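Long-range contact in 4-alpha-glucanotransferase (Corynebacterium glutamicum, PDB 5B68), which is an amylomaltase, also known as disproportionating enzyme, built around a TIM-type barrel and carrying an N-terminal beta-sandwich domain: residues P564-L569 and G655-Q660. Numbering follows the deposited sequence.
Sequences PTAGYL and GEKRAQ
The puckered ring of P564 has E656 O and K657 O over one face, at 3.2 Å from CB and 4.1 Å from CD. R658 O lies near the ring plane at the CG-CD edge, 3.4 Å from CD. E656 CG is close to that plane, 3.8 Å from P564 CG. V651 and D652 of helix 650-654 also touch the ring. The E656 carboxylate ties the loop to itself: R658 N donates to OE1 on the anti side, 30° out of the carboxylate plane. C678 N donates to OE2. E656 CG is anti to the backbone N (chi1 177°), and a bend at chi2 turns the carboxylate back toward R658 N. A566 CB rests on E656 O and K657 CG. K657 CG also lies 3.9 Å from G567 N. The bare CA of G567 is 4.0 Å from K657 O, which is buried without a partner. The contact joins the start of helix 565-569, N-capped by P564 and following barrel strand 553-556, to the loop after helix 650-654, which follows strand 645-649. No direct hydrogen bond links them. Van der Waals packing against carbonyl oxygens and aliphatic carbons holds them, with one water that satisfies A566 N and gives E656 O a donor.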
loop_
_atom_site.group_PDB
_atom_site.type_symbol
_atom_site.label_atom_id
_atom_site.label_comp_id
_atom_site.label_asym_id
_atom_site.label_seq_id
_atom_site.Cartn_x
_atom_site.Cartn_y
_atom_site.Cartn_z
ATOM N N PRO A 564 18.459 10.275 -4.047
ATOM C CA PRO A 564 18.780 10.804 -2.721
ATOM C C PRO A 564 19.388 12.196 -2.787
ATOM O O PRO A 564 19.884 12.605 -3.830
ATOM C CB PRO A 564 19.767 9.841 -2.201
ATOM C CG PRO A 564 19.365 8.536 -2.839
ATOM C CD PRO A 564 19.068 8.949 -4.246
ATOM N N THR A 565 19.260 12.925 -1.706
ATOM C CA THR A 565 19.556 14.371 -1.730
ATOM C C THR A 565 20.996 14.672 -2.144
ATOM O O THR A 565 21.206 15.683 -2.825
ATOM C CB THR A 565 19.224 14.965 -0.409
ATOM O OG1 THR A 565 17.880 14.631 -0.092
ATOM C CG2 THR A 565 19.344 16.497 -0.408
ATOM N N ALA A 566 21.960 13.817 -1.820
ATOM C CA ALA A 566 23.340 14.095 -2.257
ATOM C C ALA A 566 23.424 14.074 -3.784
ATOM O O ALA A 566 24.172 14.856 -4.390
ATOM C CB ALA A 566 24.337 13.128 -1.680
ATOM N N GLY A 567 22.688 13.157 -4.406
ATOM C CA GLY A 567 22.583 13.116 -5.896
ATOM C C GLY A 567 21.740 14.222 -6.475
ATOM O O GLY A 567 22.141 14.873 -7.464
ATOM N N TYR A 568 20.607 14.492 -5.828
ATOM C CA TYR A 568 19.677 15.495 -6.256
ATOM C C TYR A 568 20.339 16.894 -6.253
ATOM O O TYR A 568 20.198 17.633 -7.185
ATOM C CB TYR A 568 18.458 15.515 -5.356
ATOM C CG TYR A 568 17.300 16.224 -5.922
ATOM C CD1 TYR A 568 17.259 17.606 -5.976
ATOM C CD2 TYR A 568 16.220 15.525 -6.470
ATOM C CE1 TYR A 568 16.187 18.273 -6.512
ATOM C CE2 TYR A 568 15.126 16.204 -6.994
ATOM C CZ TYR A 568 15.127 17.576 -7.034
ATOM O OH TYR A 568 14.061 18.294 -7.551
ATOM N N LEU A 569 21.047 17.240 -5.182
ATOM C CA LEU A 569 21.823 18.501 -5.143
ATOM C C LEU A 569 22.778 18.671 -6.327
ATOM O O LEU A 569 23.004 19.811 -6.750
ATOM C CB LEU A 569 22.620 18.599 -3.815
ATOM C CG LEU A 569 21.758 18.937 -2.579
ATOM C CD1 LEU A 569 22.439 18.620 -1.234
ATOM C CD2 LEU A 569 21.255 20.370 -2.590
ATOM N N GLY A 655 25.029 9.658 2.684
ATOM C CA GLY A 655 25.533 10.309 1.482
ATOM C C GLY A 655 25.309 9.573 0.192
ATOM O O GLY A 655 25.993 9.821 -0.765
ATOM N N GLU A 656 24.391 8.594 0.191
ATOM C CA GLU A 656 24.026 7.833 -1.060
ATOM C C GLU A 656 23.728 8.805 -2.225
ATOM O O GLU A 656 22.948 9.759 -2.068
ATOM C CB GLU A 656 22.774 6.978 -0.698
ATOM C CG GLU A 656 22.154 6.182 -1.787
ATOM C CD GLU A 656 23.011 5.032 -2.212
ATOM O OE1 GLU A 656 23.815 5.271 -3.154
ATOM O OE2 GLU A 656 22.925 3.898 -1.635
ATOM N N LYS A 657 24.303 8.527 -3.375
ATOM C CA LYS A 657 23.959 9.288 -4.594
ATOM C C LYS A 657 23.047 8.543 -5.593
ATOM O O LYS A 657 22.471 9.202 -6.467
ATOM C CB LYS A 657 25.222 9.781 -5.306
ATOM C CG LYS A 657 25.868 10.938 -4.546
ATOM C CD LYS A 657 27.236 11.342 -5.064
ATOM C CE LYS A 657 27.782 12.446 -4.161
ATOM N NZ LYS A 657 29.225 12.727 -4.394
ATOM N N ARG A 658 22.985 7.202 -5.508
ATOM C CA ARG A 658 22.179 6.373 -6.451
ATOM C C ARG A 658 20.652 6.266 -6.121
ATOM O O ARG A 658 20.280 5.865 -5.005
ATOM C CB ARG A 658 22.789 4.999 -6.541
ATOM C CG ARG A 658 24.247 5.018 -6.938
ATOM C CD ARG A 658 24.689 3.696 -7.496
ATOM N NE ARG A 658 25.015 2.698 -6.476
ATOM C CZ ARG A 658 25.371 1.438 -6.763
ATOM N NH1 ARG A 658 25.670 0.580 -5.807
ATOM N NH2 ARG A 658 25.444 1.020 -8.036
ATOM N N ALA A 659 19.797 6.630 -7.110
ATOM C CA ALA A 659 18.340 6.412 -7.073
ATOM C C ALA A 659 18.024 4.944 -6.937
ATOM O O ALA A 659 18.748 4.071 -7.463
ATOM C CB ALA A 659 17.629 6.993 -8.279
ATOM N N GLN A 660 17.011 4.661 -6.115
ATOM C CA GLN A 660 16.571 3.280 -5.939
ATOM C C GLN A 660 15.649 2.888 -7.114
ATOM O O GLN A 660 15.670 1.723 -7.556
ATOM C CB GLN A 660 15.773 3.140 -4.637
ATOM C CG GLN A 660 15.435 1.682 -4.251
ATOM C CD GLN A 660 16.615 0.768 -4.097
ATOM O OE1 GLN A 660 16.874 -0.081 -4.958
ATOM N NE2 GLN A 660 17.362 0.892 -2.962
HETATM O O HOH W 1 21.848 11.561 -0.026
#